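Side-chain contacts in VC0179-like protein (Escherichia coli, PDB 4XJ6), which probably joins ATP and GTP into cyclic GMP-AMP, as a bacterial dinucleotide cyclase related to cyclic GMP-AMP synthase: residues Ser64-Leu67 and Lys68-Thr72; Phe264-Ser267 and Cys268-Ile271; Ala303-Asn306 and Ile307-Glu311. All blocks are in the same frame, centred on the assembly; numbering follows the deposited sequence.

Interaction 1 (64-72) comes first along the chain, in the short helix 62-69 and the turn that ends it, its side chains reaching helices 24-57 and 79-90. Interaction 2 (264-271) forms the last turns of helix 257-271, and interaction 3 (303-311) ends helix 297-310. Each contact spans one helical turn or so, so none closes a long loop; they follow in series, without nesting or crossing. Interaction 1 is remote, its centre about 50 and 55 Å from those of interactions 2 and 3 and across the chain's centre from both. Those two, about 11 Å apart between centres, touch through an Arg270-Asp309 salt bridge and through Ile271, packed on Val305 and Leu308.

Interaction 1: Ser64-Leu67 and Lys68-Thr72; sequences SVRL and KLEKT
Val65 O takes the backbone N-H of Leu69 at 3.0 Å, the straightest of the three main-chain bonds that join Ser64-Leu67 to Lys68-Thr72 (159° at the hydrogen). The same oxygen has CG of Leu69 3.4 Å away, because that side chain is swung back beside its own backbone N, anti to the carbonyl carbon (chi1 -72°). Val65 and Leu69 run side by side, and CG1 of Val65 meets CD1 of Leu69 at 4.1 Å. Both are buried against Val51 of helix 24-57, and Val65 also reaches Ala86 of helix 79-90. This spacing of four residues gives helix 62-69 the apolar stripe of an amphipathic helix. On another flank Arg66, extended from CG to NE, forms a salt bridge with Glu70; NH1 and OE2 are modelled too close, so the details of the bridge are doubtful. A second arginine, Arg82 of helix 79-90, also pairs with Glu70. CD2 of Leu67 lies 3.9 Å from OE1 of Glu70. Helical geometry stops at Glu70, within a type I turn from Leu69 to Thr72. Leu69 O is gripped twice there, by Thr72 N at 3.0 Å and by Thr72 OG1 at 2.6 Å, while OG1 is also bonded to Val74 N.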
loop_
_atom_site.group_PDB
_atom_site.type_symbol
_atom_site.label_atom_id
_atom_site.label_comp_id
_atom_site.label_asym_id
_atom_site.label_seq_id
_atom_site.Cartn_x
_atom_site.Cartn_y
_atom_site.Cartn_z
ATOM N N SER A 64 14.779 33.149 14.325
ATOM C CA SER A 64 13.518 33.705 13.843
ATOM C C SER A 64 12.753 32.674 13.015
ATOM O O SER A 64 11.522 32.641 13.031
ATOM C CB SER A 64 13.765 34.972 13.020
ATOM O OG SER A 64 14.183 36.046 13.847
ATOM N N VAL A 65 13.494 31.829 12.302
ATOM C CA VAL A 65 12.902 30.750 11.519
ATOM C C VAL A 65 12.242 29.712 12.424
ATOM O O VAL A 65 11.100 29.315 12.194
ATOM C CB VAL A 65 13.951 30.050 10.630
ATOM C CG1 VAL A 65 13.375 28.783 10.012
ATOM C CG2 VAL A 65 14.445 30.997 9.549
ATOM N N ARG A 66 12.969 29.282 13.451
ATOM C CA ARG A 66 12.475 28.264 14.372
ATOM C C ARG A 66 11.234 28.745 15.118
ATOM O O ARG A 66 10.290 27.980 15.330
ATOM C CB ARG A 66 13.560 27.873 15.375
ATOM C CG ARG A 66 13.277 26.572 16.114
ATOM C CD ARG A 66 14.293 26.322 17.224
ATOM N NE ARG A 66 14.328 24.913 17.614
ATOM C CZ ARG A 66 13.592 24.379 18.583
ATOM N NH1 ARG A 66 12.752 25.131 19.277
ATOM N NH2 ARG A 66 13.699 23.086 18.861
ATOM N N LEU A 67 11.244 30.015 15.512
ATOM C CA LEU A 67 10.141 30.601 16.262
ATOM C C LEU A 67 8.892 30.742 15.397
ATOM O O LEU A 67 7.773 30.610 15.891
ATOM C CB LEU A 67 10.549 31.961 16.833
ATOM C CG LEU A 67 11.676 31.941 17.869
ATOM C CD1 LEU A 67 12.063 33.355 18.274
ATOM C CD2 LEU A 67 11.272 31.118 19.083
ATOM N N LYS A 68 9.087 31.015 14.111
ATOM C CA LYS A 68 7.976 31.061 13.165
ATOM C C LYS A 68 7.376 29.675 12.961
ATOM O O LYS A 68 6.155 29.513 12.927
ATOM C CB LYS A 68 8.431 31.633 11.822
ATOM C CG LYS A 68 8.506 33.147 11.783
ATOM C CD LYS A 68 8.965 33.637 10.420
ATOM C CE LYS A 68 8.961 35.155 10.345
ATOM N NZ LYS A 68 7.582 35.711 10.384
ATOM N N LEU A 69 8.247 28.680 12.821
ATOM C CA LEU A 69 7.819 27.300 12.622
ATOM C C LEU A 69 7.066 26.771 13.841
ATOM O O LEU A 69 6.186 25.918 13.718
ATOM C CB LEU A 69 9.021 26.407 12.312
ATOM C CG LEU A 69 9.653 26.566 10.927
ATOM C CD1 LEU A 69 10.828 25.612 10.764
ATOM C CD2 LEU A 69 8.617 26.351 9.823
ATOM N N GLU A 70 7.410 27.290 15.017
ATOM C CA GLU A 70 6.745 26.892 16.254
ATOM C C GLU A 70 5.434 27.642 16.451
ATOM O O GLU A 70 4.853 27.624 17.535
ATOM C CB GLU A 70 7.661 27.122 17.456
ATOM C CG GLU A 70 8.693 26.030 17.686
ATOM C CD GLU A 70 9.665 26.387 18.795
ATOM O OE1 GLU A 70 9.640 27.548 19.253
ATOM O OE2 GLU A 70 10.453 25.511 19.210
ATOM N N LYS A 71 4.982 28.316 15.400
ATOM C CA LYS A 71 3.647 28.896 15.373
ATOM C C LYS A 71 2.795 28.124 14.377
ATOM O O LYS A 71 1.603 28.389 14.220
ATOM C CB LYS A 71 3.696 30.380 15.003
ATOM C CG LYS A 71 4.429 31.247 16.008
ATOM C CD LYS A 71 4.577 32.669 15.493
ATOM C CE LYS A 71 5.507 33.483 16.380
ATOM N NZ LYS A 71 6.117 34.628 15.644
ATOM N N THR A 72 3.425 27.162 13.709
ATOM C CA THR A 72 2.748 26.332 12.722
ATOM C C THR A 72 2.567 24.903 13.233
ATOM O O THR A 72 2.754 24.630 14.418
ATOM C CB THR A 72 3.525 26.295 11.393
ATOM O OG1 THR A 72 4.721 25.525 11.559
ATOM C CG2 THR A 72 3.896 27.700 10.952
#

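Interaction 2: Phe264-Ser267 and Cys268-Ile271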
loop_
_atom_site.group_PDB
_atom_site.type_symbol
_atom_site.label_atom_id
_atom_site.label_comp_id
_atom_site.label_asym_id
_atom_site.label_seq_id
_atom_site.Cartn_x
_atom_site.Cartn_y
_atom_site.Cartn_z
ATOM N N PHE A 264 -0.659 -3.984 -13.601
ATOM C CA PHE A 264 -1.763 -4.770 -13.063
ATOM C C PHE A 264 -3.040 -4.560 -13.868
ATOM O O PHE A 264 -3.771 -5.513 -14.135
ATOM C CB PHE A 264 -2.013 -4.436 -11.590
ATOM C CG PHE A 264 -3.087 -5.273 -10.963
ATOM C CD1 PHE A 264 -2.964 -6.650 -10.924
ATOM C CD2 PHE A 264 -4.222 -4.688 -10.420
ATOM C CE1 PHE A 264 -3.948 -7.429 -10.354
ATOM C CE2 PHE A 264 -5.210 -5.467 -9.849
ATOM C CZ PHE A 264 -5.069 -6.841 -9.818
ATOM N N ASN A 265 -3.307 -3.314 -14.249
ATOM C CA ASN A 265 -4.480 -3.001 -15.057
ATOM C C ASN A 265 -4.405 -3.678 -16.420
ATOM O O ASN A 265 -5.405 -4.187 -16.923
ATOM C CB ASN A 265 -4.637 -1.487 -15.216
ATOM C CG ASN A 265 -5.196 -0.826 -13.968
ATOM O OD1 ASN A 265 -6.045 -1.396 -13.282
ATOM N ND2 ASN A 265 -4.721 0.376 -13.667
ATOM N N GLU A 266 -3.212 -3.694 -17.006
ATOM C CA GLU A 266 -2.997 -4.371 -18.279
ATOM C C GLU A 266 -3.173 -5.877 -18.122
ATOM O O GLU A 266 -3.662 -6.553 -19.027
ATOM C CB GLU A 266 -1.604 -4.060 -18.829
ATOM C CG GLU A 266 -1.336 -4.638 -20.211
ATOM C CD GLU A 266 -2.175 -3.979 -21.288
ATOM O OE1 GLU A 266 -2.568 -2.807 -21.105
ATOM O OE2 GLU A 266 -2.445 -4.635 -22.316
ATOM N N SER A 267 -2.765 -6.394 -16.966
ATOM C CA SER A 267 -2.895 -7.814 -16.657
ATOM C C SER A 267 -4.361 -8.216 -16.557
ATOM O O SER A 267 -4.756 -9.285 -17.030
ATOM C CB SER A 267 -2.170 -8.152 -15.351
ATOM O OG SER A 267 -0.767 -8.027 -15.492
ATOM N N CYS A 268 -5.163 -7.358 -15.932
ATOM C CA CYS A 268 -6.599 -7.587 -15.824
ATOM C C CYS A 268 -7.237 -7.628 -17.209
ATOM O O CYS A 268 -8.123 -8.439 -17.472
ATOM C CB CYS A 268 -7.254 -6.501 -14.965
ATOM S SG CYS A 268 -6.745 -6.496 -13.227
ATOM N N LYS A 269 -6.774 -6.746 -18.090
ATOM C CA LYS A 269 -7.231 -6.729 -19.474
ATOM C C LYS A 269 -6.844 -8.022 -20.178
ATOM O O LYS A 269 -7.644 -8.622 -20.894
ATOM C CB LYS A 269 -6.637 -5.537 -20.231
ATOM C CG LYS A 269 -6.932 -4.176 -19.631
ATOM C CD LYS A 269 -6.355 -3.079 -20.512
ATOM C CE LYS A 269 -6.291 -1.745 -19.790
ATOM N NZ LYS A 269 -4.934 -1.469 -19.242
ATOM N N ARG A 270 -5.604 -8.441 -19.957
ATOM C CA ARG A 270 -5.035 -9.591 -20.647
ATOM C C ARG A 270 -5.635 -10.909 -20.165
ATOM O O ARG A 270 -6.037 -11.749 -20.968
ATOM C CB ARG A 270 -3.514 -9.603 -20.462
ATOM C CG ARG A 270 -2.782 -10.668 -21.261
ATOM C CD ARG A 270 -1.264 -10.536 -21.116
ATOM N NE ARG A 270 -0.814 -10.771 -19.744
ATOM C CZ ARG A 270 -0.501 -9.809 -18.880
ATOM N NH1 ARG A 270 -0.578 -8.533 -19.242
ATOM N NH2 ARG A 270 -0.107 -10.122 -17.653
ATOM N N ILE A 271 -5.694 -11.081 -18.851
ATOM C CA ILE A 271 -6.158 -12.329 -18.257
ATOM C C ILE A 271 -7.682 -12.369 -18.142
ATOM O O ILE A 271 -8.315 -13.383 -18.444
ATOM C CB ILE A 271 -5.532 -12.541 -16.864
ATOM C CG1 ILE A 271 -4.014 -12.679 -16.986
ATOM C CG2 ILE A 271 -6.126 -13.762 -16.183
ATOM C CD1 ILE A 271 -3.279 -12.538 -15.673
#
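Cys268 SG sits over one face of the Phe264 ring, 3.9 Å from its centroid and 16° off the normal, shifted toward the rim near CZ. This is a sulfur-aromatic contact within one turn of helix 257-271. Ser267 and Arg270 meet on another side: NH2 donates to Ser267 OG at 3.1 Å, with the oxygen tilted 26° from the guanidinium plane. A bend at chi3 (64°) folds the arginine back along the helix to reach it. On the exposed flank Lys269 NZ comes to Glu266 OE1 from above the carboxylate plane, a salt bridge of 3.3 Å between side chains that cross at about a right angle. Second-shell groups set these positions. Tyr115 meets the Phe264 ring edge-to-face, and Leu275 of helix 274-289 touches both Phe264 and Cys268. Ser267 OG is also bonded to Trp263 O, while Asp309 of helix 297-310 forms a salt bridge with Arg270 NH2. The Phe264 side chain is about 7 Å from a bound 3'-deoxy-guanosine-5'-triphosphate, near the nucleotide site but not touching the nucleotide. With Trp263 O accepting the hydroxyl proton, Ser267 OG is left to act as acceptor for Arg270 NH2, and the two bonds probably fix the hydroxyl's rotation.

Interaction 3: Ala303-Asn306 and Ile307-Glu311; sequences AVVN and ILDRE
Val304 and Leu308 lie side by side on the buried flank of helix 297-310, with CG1 of Val304 3.8 Å from CD1 of Leu308. The backbone is drawn close there too: Leu308 N donates to Val304 O at 2.8 Å in a nearly straight bond (166°). CG of Leu308, anti to the carbonyl carbon, comes within 3.3 Å of that Val304 O. One residue earlier, CG1 of Ile307 packs 3.2 Å from Ala303 O. Leu275 of helix 274-289 touches both Val304 and Leu308, and Leu329 and Phe333 of helix 318-335 cover Ala303.

The side toward solvent is more polar and its backbone bonds less well aligned, both donors standing well above the carbonyl planes. Asp309 N reaches Val305 O at 2.8 Å, but from 36° above the plane. OD2 of Asp309 stands 3.0 Å from the same Val305 O, acceptor against acceptor, a closeness that its salt bridge to Arg270 of helix 257-271 probably offsets. Arg310 N is bonded to Asn306 O at a longer 3.2 Å, and a bend at chi3 (-48°) brings one face of its guanidinium over that oxygen. Glu311 OE2 lies in the guanidinium plane, 3.6 Å from Arg310 NH1, and Glu332 of helix 318-335 forms a further salt bridge with NH2. An apolar face turned to neighbouring helices, with charged residues along the outer side and at the C-terminal end, marks an amphipathic helix of a helical bundle, as in the C-terminal domain of the cyclic GMP-AMP synthase family.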
loop_
_atom_site.group_PDB
_atom_site.type_symbol
_atom_site.label_atom_id
_atom_site.label_comp_id
_atom_site.label_asym_id
_atom_site.label_seq_id
_atom_site.Cartn_x
_atom_site.Cartn_y
_atom_site.Cartn_z
ATOM N N ALA A 303 2.647 -13.259 -8.588
ATOM C CA ALA A 303 2.668 -14.712 -8.685
ATOM C C ALA A 303 1.414 -15.222 -9.387
ATOM O O ALA A 303 1.480 -16.142 -10.200
ATOM C CB ALA A 303 2.795 -15.339 -7.308
ATOM N N VAL A 304 0.276 -14.608 -9.077
ATOM C CA VAL A 304 -1.007 -15.035 -9.627
ATOM C C VAL A 304 -1.088 -14.774 -11.129
ATOM O O VAL A 304 -1.520 -15.643 -11.891
ATOM C CB VAL A 304 -2.184 -14.334 -8.915
ATOM C CG1 VAL A 304 -3.480 -14.501 -9.702
ATOM C CG2 VAL A 304 -2.339 -14.874 -7.496
ATOM N N VAL A 305 -0.666 -13.587 -11.560
ATOM C CA VAL A 305 -0.716 -13.258 -12.979
ATOM C C VAL A 305 0.279 -14.115 -13.758
ATOM O O VAL A 305 0.050 -14.418 -14.925
ATOM C CB VAL A 305 -0.425 -11.762 -13.253
ATOM C CG1 VAL A 305 -1.287 -10.869 -12.378
ATOM C CG2 VAL A 305 1.040 -11.448 -13.049
ATOM N N ASN A 306 1.371 -14.513 -13.107
ATOM C CA ASN A 306 2.373 -15.355 -13.747
ATOM C C ASN A 306 1.798 -16.739 -14.009
ATOM O O ASN A 306 2.043 -17.344 -15.055
ATOM C CB ASN A 306 3.638 -15.450 -12.890
ATOM C CG ASN A 306 4.500 -14.202 -12.980
ATOM O OD1 ASN A 306 4.298 -13.361 -13.854
ATOM N ND2 ASN A 306 5.470 -14.080 -12.080
ATOM N N ILE A 307 1.021 -17.226 -13.050
ATOM C CA ILE A 307 0.332 -18.500 -13.184
ATOM C C ILE A 307 -0.765 -18.418 -14.238
ATOM O O ILE A 307 -0.838 -19.252 -15.142
ATOM C CB ILE A 307 -0.287 -18.945 -11.847
ATOM C CG1 ILE A 307 0.807 -19.208 -10.813
ATOM C CG2 ILE A 307 -1.132 -20.188 -12.043
ATOM C CD1 ILE A 307 0.283 -19.482 -9.417
ATOM N N LEU A 308 -1.613 -17.402 -14.120
ATOM C CA LEU A 308 -2.762 -17.258 -15.006
ATOM C C LEU A 308 -2.357 -16.895 -16.431
ATOM O O LEU A 308 -3.135 -17.080 -17.365
ATOM C CB LEU A 308 -3.731 -16.210 -14.451
ATOM C CG LEU A 308 -4.415 -16.584 -13.133
ATOM C CD1 LEU A 308 -5.500 -15.581 -12.790
ATOM C CD2 LEU A 308 -4.985 -17.991 -13.208
ATOM N N ASP A 309 -1.147 -16.372 -16.597
ATOM C CA ASP A 309 -0.621 -16.096 -17.931
ATOM C C ASP A 309 -0.104 -17.375 -18.570
ATOM O O ASP A 309 -0.231 -17.576 -19.778
ATOM C CB ASP A 309 0.501 -15.052 -17.881
ATOM C CG ASP A 309 -0.022 -13.633 -17.939
ATOM O OD1 ASP A 309 -1.039 -13.401 -18.624
ATOM O OD2 ASP A 309 0.587 -12.748 -17.305
ATOM N N ARG A 310 0.467 -18.244 -17.745
ATOM C CA ARG A 310 1.121 -19.453 -18.225
ATOM C C ARG A 310 0.159 -20.623 -18.418
ATOM O O ARG A 310 0.297 -21.402 -19.363
ATOM C CB ARG A 310 2.229 -19.863 -17.253
ATOM C CG ARG A 310 3.065 -21.048 -17.709
ATOM C CD ARG A 310 3.859 -21.641 -16.553
ATOM N NE ARG A 310 4.559 -20.616 -15.787
ATOM C CZ ARG A 310 4.550 -20.537 -14.460
ATOM N NH1 ARG A 310 3.878 -21.429 -13.742
ATOM N NH2 ARG A 310 5.214 -19.566 -13.847
ATOM N N GLU A 311 -0.812 -20.743 -17.519
ATOM C CA GLU A 311 -1.679 -21.914 -17.486
ATOM C C GLU A 311 -3.076 -21.616 -18.017
ATOM O O GLU A 311 -3.685 -20.608 -17.655
ATOM C CB GLU A 311 -1.774 -22.456 -16.059
ATOM C CG GLU A 311 -0.442 -22.520 -15.321
ATOM C CD GLU A 311 0.463 -23.635 -15.818
ATOM O OE1 GLU A 311 0.024 -24.436 -16.669
ATOM O OE2 GLU A 311 1.619 -23.714 -15.351
#